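PDB 5HL3: Lmo2470 protein from Listeria monocytogenes EGD-e, which is a leucine-rich-repeat internalin that interacts with afadin and facilitates crossing of the basement membrane. Local coordinates for residues A[65-70]-A[90-95]; A[97-102]-A[122-127]; A[225-230]-A[246-251]; A[250-255]-A[284-289]. One frame throughout, in Å; residues are numbered along the deposited sequence.

Contact 1 (A[65-70]-A[90-95]); sequences LLERAM and PDITTI
The carboxylate oxygen OE1 of E67, which also brushes I92 CG2, has two polar partners, a water and Q64 NE2. The water donates to E67 OE1 at 2.9 Å and accepts from T93 N at 3.0 Å. A long, extended glutamate suits this edge: it spans the gap to the water and leaves its CB near I92. Deeper in, the branches of I92 fill the space beside the 3-10 turn, and its CD1 rests on L66 CB at 3.5 Å. T94 takes up the far end of that turn. With OG1 between the backbone N and the carbonyl carbon (chi1 56°), the hydroxyl lies 3.2 Å from L66 O and equally close to A69 O, two possible acceptors for its single proton. The same torsion turns T94 CG2 to E67 O, 3.5 Å away, and packing is tight where T94 CB meets A69 O. Selenomethionine M70 bends at its last two torsions, so that its CE comes up against T94 CG2. The contact stacks two successive coils at the N-terminal end of the solenoid, and L66 also meets M27 of helix 21-30, in the helical cap typical of internalins.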
# COMPACT_ATOMS: atom_id res chain seq x y z
N LEU A 65 14.28 -7.44 28.44
CA LEU A 65 15.13 -8.40 29.14
C LEU A 65 16.03 -9.17 28.18
O LEU A 65 16.98 -9.81 28.61
CB LEU A 65 14.32 -9.38 29.98
CG LEU A 65 13.44 -8.76 31.08
CD1 LEU A 65 12.43 -9.79 31.57
CD2 LEU A 65 14.29 -8.22 32.23
N LEU A 66 15.75 -9.14 26.88
CA LEU A 66 16.65 -9.75 25.91
C LEU A 66 18.05 -9.15 25.95
O LEU A 66 19.02 -9.81 25.53
CB LEU A 66 16.08 -9.64 24.48
CG LEU A 66 14.88 -10.49 24.14
CD1 LEU A 66 14.38 -10.14 22.74
CD2 LEU A 66 15.17 -11.98 24.22
N GLU A 67 18.20 -7.95 26.51
CA GLU A 67 19.54 -7.35 26.61
C GLU A 67 20.42 -8.05 27.67
O GLU A 67 21.60 -7.75 27.78
CB GLU A 67 19.46 -5.86 26.91
CG GLU A 67 18.97 -5.54 28.31
CD GLU A 67 18.51 -4.11 28.49
OE1 GLU A 67 18.73 -3.25 27.59
OE2 GLU A 67 17.92 -3.81 29.54
N ARG A 68 19.85 -9.00 28.40
CA ARG A 68 20.59 -9.77 29.40
C ARG A 68 21.34 -10.95 28.79
O ARG A 68 22.06 -11.63 29.50
CB ARG A 68 19.64 -10.29 30.48
CG ARG A 68 19.00 -9.14 31.28
CD ARG A 68 17.73 -9.58 31.98
NE ARG A 68 17.96 -10.61 33.01
CZ ARG A 68 18.07 -10.38 34.31
NH1 ARG A 68 18.07 -9.14 34.79
NH2 ARG A 68 18.23 -11.39 35.14
N ALA A 69 21.19 -11.18 27.49
CA ALA A 69 21.88 -12.28 26.81
C ALA A 69 22.46 -11.80 25.49
O ALA A 69 21.83 -10.99 24.80
CB ALA A 69 20.92 -13.45 26.55
N MSE A 70 23.64 -12.29 25.14
CA MSE A 70 24.28 -11.95 23.87
C MSE A 70 23.90 -12.92 22.79
O MSE A 70 24.15 -14.12 22.93
CB MSE A 70 25.80 -11.94 24.06
CG MSE A 70 26.55 -11.52 22.79
SE MSE A 70 26.10 -9.75 22.07
CE MSE A 70 26.81 -8.76 23.57
N PRO A 90 12.32 -3.48 21.26
CA PRO A 90 13.31 -2.53 21.74
C PRO A 90 14.60 -2.47 20.92
O PRO A 90 14.93 -3.42 20.22
CB PRO A 90 13.58 -3.01 23.16
CG PRO A 90 13.43 -4.49 23.05
CD PRO A 90 12.23 -4.67 22.13
N ASP A 91 15.28 -1.33 21.02
CA ASP A 91 16.57 -1.10 20.37
C ASP A 91 17.66 -1.49 21.38
O ASP A 91 18.15 -0.67 22.13
CB ASP A 91 16.65 0.40 20.00
CG ASP A 91 17.80 0.75 19.09
OD1 ASP A 91 18.50 -0.15 18.57
OD2 ASP A 91 18.01 1.95 18.87
N ILE A 92 17.97 -2.78 21.45
CA ILE A 92 18.93 -3.31 22.43
C ILE A 92 20.26 -3.60 21.75
O ILE A 92 20.32 -3.66 20.51
CB ILE A 92 18.39 -4.57 23.16
CG1 ILE A 92 18.05 -5.69 22.16
CG2 ILE A 92 17.14 -4.20 23.97
CD1 ILE A 92 17.74 -7.01 22.80
N THR A 93 21.31 -3.78 22.54
CA THR A 93 22.65 -3.89 21.99
C THR A 93 23.13 -5.32 21.77
O THR A 93 24.25 -5.52 21.32
CB THR A 93 23.67 -3.23 22.95
OG1 THR A 93 23.60 -3.88 24.22
CG2 THR A 93 23.39 -1.72 23.09
N THR A 94 22.30 -6.31 22.07
CA THR A 94 22.73 -7.71 22.07
C THR A 94 22.27 -8.53 20.87
O THR A 94 22.35 -9.75 20.91
CB THR A 94 22.28 -8.41 23.37
OG1 THR A 94 20.87 -8.28 23.49
CG2 THR A 94 22.97 -7.77 24.60
N ILE A 95 21.79 -7.89 19.81
CA ILE A 95 21.46 -8.60 18.55
C ILE A 95 22.13 -7.79 17.43
O ILE A 95 21.47 -7.24 16.52
CB ILE A 95 19.95 -8.73 18.30
CG1 ILE A 95 19.20 -9.11 19.59
CG2 ILE A 95 19.72 -9.79 17.22
CD1 ILE A 95 17.69 -9.14 19.41
O HOH W 1 20.59 -2.91 25.36

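Contact 2 (A[97-102]-A[122-127]); sequences HLKTLF and YPEMDT
Segments 97-102 and 122-127 run parallel and meet in a bridge between T100 and T127, where K99 O accepts from both D126 N at 2.7 Å and T127 N at 3.2 Å, and L101 N donates to T127 O at 3.1 Å. Before the bridge, a type I turn from Y122 to M125 sets E124 where K99 and H97 can both reach its carboxylate. K99 reaches out extended and bends only at its last torsion (chi4 44°), which brings NZ nearly along the C-O axis of E124 OE1 in a 2.7 Å salt bridge; NZ also bonds H97 O. H97 ND1 approaches the same OE1 on its syn side at 3.2 Å, 34° out of the carboxylate plane, with a weak second bond to OE2. Two donors on one oxygen probably favour the charged carboxylate and hold it in place. The water joining L98 O to E124 N ties the turn down further. Inside, leucine and aromatic suit this buried interior: L98 CD2 sits 3.6 Å above the centroid of the Y122 ring in a CH-pi contact, 7° off the normal. CE of selenomethionine M125 lies 3.9 Å from both L98 CD2 and L101 CB. Strand 76-79 flanks 100-103 on its other side, receiving L98 and L101 on V77, while on the opposite flank M125 meets M145, from the loop that leads to strand 150-152.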
# COMPACT_ATOMS: atom_id res chain seq x y z
N HIS A 97 23.71 -8.39 14.74
CA HIS A 97 23.61 -8.81 13.33
C HIS A 97 22.18 -9.00 12.85
O HIS A 97 21.95 -9.62 11.83
CB HIS A 97 24.51 -10.03 13.12
CG HIS A 97 25.92 -9.76 13.53
ND1 HIS A 97 26.70 -8.84 12.88
CD2 HIS A 97 26.64 -10.19 14.59
CE1 HIS A 97 27.87 -8.75 13.48
NE2 HIS A 97 27.87 -9.56 14.53
N LEU A 98 21.23 -8.39 13.56
CA LEU A 98 19.85 -8.44 13.14
C LEU A 98 19.66 -7.89 11.72
O LEU A 98 20.14 -6.79 11.40
CB LEU A 98 18.99 -7.64 14.12
CG LEU A 98 17.47 -7.78 13.92
CD1 LEU A 98 16.97 -9.23 13.92
CD2 LEU A 98 16.74 -6.97 14.96
N LYS A 99 19.01 -8.68 10.89
CA LYS A 99 18.73 -8.33 9.47
C LYS A 99 17.27 -8.19 9.16
O LYS A 99 16.89 -7.40 8.30
CB LYS A 99 19.34 -9.39 8.56
CG LYS A 99 20.84 -9.34 8.59
CD LYS A 99 21.52 -10.43 7.84
CE LYS A 99 23.04 -10.24 7.96
NZ LYS A 99 23.58 -9.88 9.35
N THR A 100 16.42 -8.95 9.84
CA THR A 100 15.00 -8.89 9.55
C THR A 100 14.19 -8.83 10.83
O THR A 100 14.43 -9.58 11.78
CB THR A 100 14.53 -10.07 8.69
OG1 THR A 100 14.81 -11.29 9.38
CG2 THR A 100 15.23 -10.07 7.34
N LEU A 101 13.22 -7.94 10.84
CA LEU A 101 12.30 -7.73 11.97
C LEU A 101 10.90 -7.88 11.42
O LEU A 101 10.53 -7.14 10.49
CB LEU A 101 12.52 -6.37 12.60
CG LEU A 101 11.54 -6.00 13.72
CD1 LEU A 101 11.60 -6.97 14.90
CD2 LEU A 101 11.85 -4.58 14.14
N PHE A 102 10.15 -8.82 11.96
CA PHE A 102 8.78 -9.12 11.48
C PHE A 102 7.79 -9.15 12.62
O PHE A 102 7.98 -9.91 13.58
CB PHE A 102 8.81 -10.49 10.77
CG PHE A 102 7.47 -10.94 10.24
CD1 PHE A 102 6.63 -11.70 11.02
CD2 PHE A 102 7.07 -10.65 8.93
CE1 PHE A 102 5.40 -12.13 10.54
CE2 PHE A 102 5.83 -11.08 8.47
CZ PHE A 102 5.01 -11.80 9.28
N TYR A 122 20.90 -1.85 15.16
CA TYR A 122 20.73 -2.88 14.13
C TYR A 122 21.20 -2.34 12.78
O TYR A 122 20.42 -2.23 11.84
CB TYR A 122 19.25 -3.33 14.04
CG TYR A 122 18.65 -3.68 15.39
CD1 TYR A 122 19.28 -4.58 16.26
CD2 TYR A 122 17.42 -3.15 15.79
CE1 TYR A 122 18.75 -4.89 17.49
CE2 TYR A 122 16.88 -3.47 17.04
CZ TYR A 122 17.55 -4.35 17.88
OH TYR A 122 17.04 -4.69 19.13
N PRO A 123 22.49 -2.01 12.68
CA PRO A 123 22.99 -1.41 11.43
C PRO A 123 22.91 -2.29 10.20
O PRO A 123 23.03 -1.78 9.09
CB PRO A 123 24.45 -1.09 11.76
CG PRO A 123 24.81 -2.07 12.80
CD PRO A 123 23.58 -2.23 13.64
N GLU A 124 22.74 -3.60 10.37
CA GLU A 124 22.61 -4.51 9.25
C GLU A 124 21.16 -4.78 8.87
O GLU A 124 20.89 -5.63 8.03
CB GLU A 124 23.36 -5.82 9.53
CG GLU A 124 24.85 -5.56 9.80
CD GLU A 124 25.65 -6.75 10.28
OE1 GLU A 124 25.17 -7.86 10.25
OE2 GLU A 124 26.80 -6.55 10.69
N MSE A 125 20.21 -4.04 9.44
CA MSE A 125 18.80 -4.31 9.07
C MSE A 125 18.57 -4.20 7.58
O MSE A 125 18.96 -3.23 6.95
CB MSE A 125 17.88 -3.32 9.78
CG MSE A 125 16.40 -3.76 9.72
SE MSE A 125 15.95 -5.20 10.96
CE MSE A 125 15.70 -4.07 12.54
N ASP A 126 17.89 -5.22 7.05
CA ASP A 126 17.56 -5.32 5.61
C ASP A 126 16.05 -5.14 5.35
O ASP A 126 15.67 -4.47 4.39
CB ASP A 126 18.06 -6.68 5.09
CG ASP A 126 17.73 -6.91 3.65
OD1 ASP A 126 16.60 -7.37 3.37
OD2 ASP A 126 18.61 -6.67 2.79
N THR A 127 15.21 -5.76 6.19
CA THR A 127 13.77 -5.78 5.98
C THR A 127 13.03 -5.61 7.28
O THR A 127 13.33 -6.30 8.26
CB THR A 127 13.31 -7.10 5.31
OG1 THR A 127 13.93 -7.24 4.01
CG2 THR A 127 11.81 -7.16 5.13
O HOH W 2 22.07 -5.23 12.59

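Contact 3 (A[225-230]-A[246-251]); sequences NLTGTM and YNFLTE
N247 carries its CG anti to the carbonyl carbon (chi1 -77°) and turns its amide across that bond (chi2 -82°), which aims OD1 at the backbone of the preceding coil. There L226 N donates to N247 OD1 at 3.1 Å, from somewhat outside the carbonyl plane, and the L226 side chain crosses the asparagine obliquely. The other end of the amide, ND2, bonds L221 O and L244 O, so this one buried side chain bonds backbone groups of its own and the preceding coil. A short asparagine is well suited to that work, having a donor and an acceptor close to the main chain. This is the consensus asparagine of the leucine-rich repeat (LxxLxLxxN), where the coil leaves the main parallel sheet and turns toward the convex side. Just past it, a small parallel pair forms between 227-228 and 248-249: F248 N bonds L226 O at 2.7 Å, and G228 N bonds F248 O at 2.9 Å. Positive phi (80°) at G228, a conformation glycine takes readily, points its carbonyl across to T250 and E251. T250 N reaches G228 O at 2.8 Å on a lone pair in the carbonyl plane, and E251 N adds a weak bond. L249 points its branches inward, CD2 meeting L226 CB at 4.0 Å and CD1 the selenium of M230 at 4.1 Å. On the outer face T227 OG1 bonds N225 O at 2.8 Å and sits near F248 CB. A water accepting from M230 N and donating to E251 O at 2.7 Å closes the far end.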
# COMPACT_ATOMS: atom_id res chain seq x y z
N ASN A 225 -7.97 8.16 -5.22
CA ASN A 225 -8.94 9.19 -5.59
C ASN A 225 -8.43 10.02 -6.78
O ASN A 225 -8.69 11.22 -6.87
CB ASN A 225 -9.22 10.11 -4.39
CG ASN A 225 -9.99 9.42 -3.29
OD1 ASN A 225 -10.83 8.57 -3.53
ND2 ASN A 225 -9.70 9.81 -2.05
N LEU A 226 -7.70 9.38 -7.69
CA LEU A 226 -7.18 10.11 -8.87
C LEU A 226 -8.36 10.49 -9.74
O LEU A 226 -9.13 9.62 -10.17
CB LEU A 226 -6.21 9.20 -9.64
CG LEU A 226 -5.05 8.64 -8.82
CD1 LEU A 226 -4.29 7.61 -9.65
CD2 LEU A 226 -4.12 9.70 -8.33
N THR A 227 -8.53 11.78 -10.01
CA THR A 227 -9.76 12.29 -10.59
C THR A 227 -9.51 13.18 -11.79
O THR A 227 -8.70 14.12 -11.73
CB THR A 227 -10.55 13.08 -9.50
OG1 THR A 227 -10.81 12.22 -8.38
CG2 THR A 227 -11.86 13.60 -10.03
N GLY A 228 -10.16 12.86 -12.89
CA GLY A 228 -10.04 13.65 -14.11
C GLY A 228 -8.77 13.30 -14.85
O GLY A 228 -8.72 12.36 -15.64
N THR A 229 -7.73 14.09 -14.61
CA THR A 229 -6.41 13.81 -15.19
C THR A 229 -5.39 13.72 -14.07
O THR A 229 -5.63 14.23 -12.96
CB THR A 229 -5.96 14.88 -16.17
OG1 THR A 229 -5.78 16.10 -15.47
CG2 THR A 229 -6.97 15.06 -17.26
N MSE A 230 -4.29 13.03 -14.32
CA MSE A 230 -3.18 12.94 -13.36
C MSE A 230 -1.91 13.36 -14.05
O MSE A 230 -1.86 13.61 -15.25
CB MSE A 230 -3.06 11.54 -12.76
CG MSE A 230 -2.70 10.51 -13.83
SE MSE A 230 -2.38 8.75 -13.06
CE MSE A 230 -0.77 9.22 -12.08
N TYR A 246 -9.77 1.27 -10.70
CA TYR A 246 -10.63 1.80 -9.64
C TYR A 246 -10.21 3.21 -9.16
O TYR A 246 -10.15 3.51 -7.97
CB TYR A 246 -10.83 0.80 -8.50
CG TYR A 246 -11.74 -0.35 -8.86
CD1 TYR A 246 -13.11 -0.13 -9.01
CD2 TYR A 246 -11.25 -1.63 -9.08
CE1 TYR A 246 -13.98 -1.16 -9.36
CE2 TYR A 246 -12.13 -2.67 -9.42
CZ TYR A 246 -13.47 -2.42 -9.56
OH TYR A 246 -14.33 -3.45 -9.89
N ASN A 247 -9.98 4.08 -10.13
CA ASN A 247 -9.83 5.52 -9.90
C ASN A 247 -10.92 6.24 -10.70
O ASN A 247 -11.90 5.59 -11.11
CB ASN A 247 -8.40 5.98 -10.19
CG ASN A 247 -7.45 5.60 -9.07
OD1 ASN A 247 -7.37 6.29 -8.06
ND2 ASN A 247 -6.73 4.51 -9.24
N PHE A 248 -10.77 7.55 -10.86
CA PHE A 248 -11.84 8.41 -11.44
C PHE A 248 -11.30 9.26 -12.56
O PHE A 248 -11.71 10.42 -12.74
CB PHE A 248 -12.44 9.26 -10.28
CG PHE A 248 -12.90 8.39 -9.14
CD1 PHE A 248 -14.18 7.86 -9.12
CD2 PHE A 248 -12.01 7.99 -8.14
CE1 PHE A 248 -14.58 6.98 -8.13
CE2 PHE A 248 -12.40 7.10 -7.16
CZ PHE A 248 -13.68 6.59 -7.17
N LEU A 249 -10.41 8.66 -13.35
CA LEU A 249 -9.80 9.39 -14.45
C LEU A 249 -10.69 9.39 -15.69
O LEU A 249 -11.33 8.39 -16.02
CB LEU A 249 -8.46 8.72 -14.82
CG LEU A 249 -7.40 8.77 -13.72
CD1 LEU A 249 -6.22 7.88 -14.13
CD2 LEU A 249 -6.92 10.19 -13.46
N THR A 250 -10.68 10.53 -16.39
CA THR A 250 -11.35 10.65 -17.70
C THR A 250 -10.35 10.57 -18.87
O THR A 250 -10.77 10.49 -20.03
CB THR A 250 -12.19 11.93 -17.76
OG1 THR A 250 -11.36 13.06 -17.53
CG2 THR A 250 -13.35 11.87 -16.79
N GLU A 251 -9.06 10.56 -18.55
CA GLU A 251 -7.98 10.45 -19.52
C GLU A 251 -6.80 9.83 -18.80
O GLU A 251 -6.55 10.15 -17.64
CB GLU A 251 -7.58 11.83 -20.09
CG GLU A 251 -6.58 11.77 -21.25
CD GLU A 251 -6.25 13.11 -21.85
OE1 GLU A 251 -5.98 14.05 -21.06
OE2 GLU A 251 -6.22 13.21 -23.10
O HOH W 3 -4.36 11.50 -16.78

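Contact 4 (A[250-255]-A[284-289]); sequences TELPSN and LPIYFQ
The flat amide of Q289 is set against the backbone of L252 so that both its ends are used. L252 N donates to OE1 of Q289 at 2.8 Å, in the carbonyl plane and on a lone pair, while Q289 NE2 returns a bond to L252 O at 3.0 Å, arriving 37° out of that carbonyl's plane. The two nearly straight bonds fix the rotation of the amide; glutamine suits the place because its donor and acceptor match the N-H and C=O of a single residue, and its extended chain reaches from the helix to the loop. E251 crosses Q289 at about a right angle, its carboxylate plane turned 58° from the amide, and its CG passes 3.6 Å from Q289 OE1. E251 also crosses P285 at about a right angle, CG lying 3.7 Å from P285 CB. Here the solenoid, near its C-terminal end, meets the following domain, whose sequence family belongs to the E-set clan: helix 285-292, directly after strand 280-283, lies against the loop between strands 248-249 and 260-261. L284 stands at the N-cap of that helix, and the first turn would otherwise have spare N-H groups. One is answered from the loop, I286 N bonding T250 O at 2.9 Å from above the carbonyl plane. P285, which has no N-H to satisfy, fits the opening turn and sets its CD 3.3 Å from that same T250 O. Beside it the I286 chain runs straight out (CG1 anti to the backbone N, chi1 -175°) and crosses L252 obliquely, its CD1 3.8 Å from L252 CD2. Y342 and Y354 of the adjoining sheet pack on I286 from the domain side.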
# COMPACT_ATOMS: atom_id res chain seq x y z
N THR A 250 -10.68 10.53 -16.39
CA THR A 250 -11.35 10.65 -17.70
C THR A 250 -10.35 10.57 -18.87
O THR A 250 -10.77 10.49 -20.03
CB THR A 250 -12.19 11.93 -17.76
OG1 THR A 250 -11.36 13.06 -17.53
CG2 THR A 250 -13.35 11.87 -16.79
N GLU A 251 -9.06 10.56 -18.55
CA GLU A 251 -7.98 10.45 -19.52
C GLU A 251 -6.80 9.83 -18.80
O GLU A 251 -6.55 10.15 -17.64
CB GLU A 251 -7.58 11.83 -20.09
CG GLU A 251 -6.58 11.77 -21.25
CD GLU A 251 -6.25 13.11 -21.85
OE1 GLU A 251 -5.98 14.05 -21.06
OE2 GLU A 251 -6.22 13.21 -23.10
N LEU A 252 -6.09 8.95 -19.48
CA LEU A 252 -4.89 8.29 -18.92
C LEU A 252 -3.63 9.05 -19.34
O LEU A 252 -3.59 9.70 -20.40
CB LEU A 252 -4.79 6.86 -19.43
CG LEU A 252 -6.02 5.99 -19.09
CD1 LEU A 252 -5.98 4.66 -19.85
CD2 LEU A 252 -6.15 5.81 -17.60
N PRO A 253 -2.56 8.93 -18.55
CA PRO A 253 -1.31 9.64 -18.89
C PRO A 253 -0.64 9.03 -20.10
O PRO A 253 -0.14 7.89 -20.06
CB PRO A 253 -0.46 9.51 -17.61
CG PRO A 253 -1.01 8.32 -16.91
CD PRO A 253 -2.49 8.32 -17.21
N SER A 254 -0.56 9.83 -21.15
CA SER A 254 -0.13 9.33 -22.44
C SER A 254 1.31 8.83 -22.50
O SER A 254 1.62 7.91 -23.27
CB SER A 254 -0.37 10.38 -23.54
OG SER A 254 0.48 11.52 -23.39
N ASN A 255 2.21 9.41 -21.71
CA ASN A 255 3.62 9.02 -21.77
C ASN A 255 3.91 7.59 -21.33
O ASN A 255 4.90 7.01 -21.74
CB ASN A 255 4.50 9.94 -20.91
CG ASN A 255 4.53 11.35 -21.42
OD1 ASN A 255 4.24 11.64 -22.60
ND2 ASN A 255 4.93 12.27 -20.55
N LEU A 284 -14.65 11.67 -24.12
CA LEU A 284 -14.25 10.63 -23.14
C LEU A 284 -12.92 10.06 -23.55
O LEU A 284 -12.86 8.96 -24.10
CB LEU A 284 -15.34 9.57 -23.00
CG LEU A 284 -15.20 8.59 -21.82
CD1 LEU A 284 -15.01 9.31 -20.51
CD2 LEU A 284 -16.40 7.65 -21.79
N PRO A 285 -11.84 10.81 -23.29
CA PRO A 285 -10.55 10.41 -23.83
C PRO A 285 -10.12 9.00 -23.43
O PRO A 285 -9.56 8.28 -24.26
CB PRO A 285 -9.60 11.50 -23.33
CG PRO A 285 -10.49 12.72 -23.23
CD PRO A 285 -11.78 12.16 -22.67
N ILE A 286 -10.40 8.62 -22.20
CA ILE A 286 -10.02 7.29 -21.71
C ILE A 286 -10.62 6.17 -22.54
O ILE A 286 -9.94 5.14 -22.78
CB ILE A 286 -10.34 7.12 -20.20
CG1 ILE A 286 -9.82 5.77 -19.69
CG2 ILE A 286 -11.84 7.30 -19.91
CD1 ILE A 286 -9.88 5.62 -18.17
N TYR A 287 -11.85 6.31 -23.03
CA TYR A 287 -12.45 5.27 -23.86
C TYR A 287 -11.59 5.06 -25.09
O TYR A 287 -11.26 3.91 -25.46
CB TYR A 287 -13.92 5.59 -24.26
CG TYR A 287 -14.37 4.69 -25.40
CD1 TYR A 287 -14.68 3.34 -25.15
CD2 TYR A 287 -14.31 5.12 -26.72
CE1 TYR A 287 -14.99 2.48 -26.19
CE2 TYR A 287 -14.60 4.24 -27.77
CZ TYR A 287 -14.94 2.93 -27.49
OH TYR A 287 -15.24 2.07 -28.55
N PHE A 288 -11.27 6.16 -25.79
CA PHE A 288 -10.50 6.06 -27.02
C PHE A 288 -9.09 5.52 -26.82
O PHE A 288 -8.60 4.75 -27.64
CB PHE A 288 -10.54 7.39 -27.78
CG PHE A 288 -11.93 7.74 -28.22
CD1 PHE A 288 -12.51 7.11 -29.30
CD2 PHE A 288 -12.71 8.60 -27.45
CE1 PHE A 288 -13.82 7.39 -29.68
CE2 PHE A 288 -14.02 8.83 -27.78
CZ PHE A 288 -14.57 8.24 -28.90
N GLN A 289 -8.46 5.86 -25.70
CA GLN A 289 -7.15 5.32 -25.35
C GLN A 289 -7.22 3.82 -25.10
O GLN A 289 -6.37 3.05 -25.60
CB GLN A 289 -6.60 6.03 -24.13
CG GLN A 289 -6.19 7.46 -24.36
CD GLN A 289 -5.81 8.15 -23.06
OE1 GLN A 289 -6.63 8.24 -22.13
NE2 GLN A 289 -4.58 8.63 -22.98

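How the contacts relate
Contacts 1 to 4 follow one another along the chain and mark two ends of the elongated protein. Contacts 1 and 2, with centres 14 Å apart, lie near the N-terminal end and touch through Y122, whose OH probably bonds both P90 O and I92 N. Contact 2 lies within the ten-stranded parallel sheet. Contacts 3 and 4, 10 Å apart, lie beyond the chain's centre and share T250 and E251: one residue pair closes the small 227-228/248-249 sheet and begins the loop that receives helix 285-292. About 26 Å separates the nearest atoms of contacts 2 and 3, a gap bridged by the intervening repeats. The solenoid is thus joined to a helical cap at one end and a seven-stranded domain at the other.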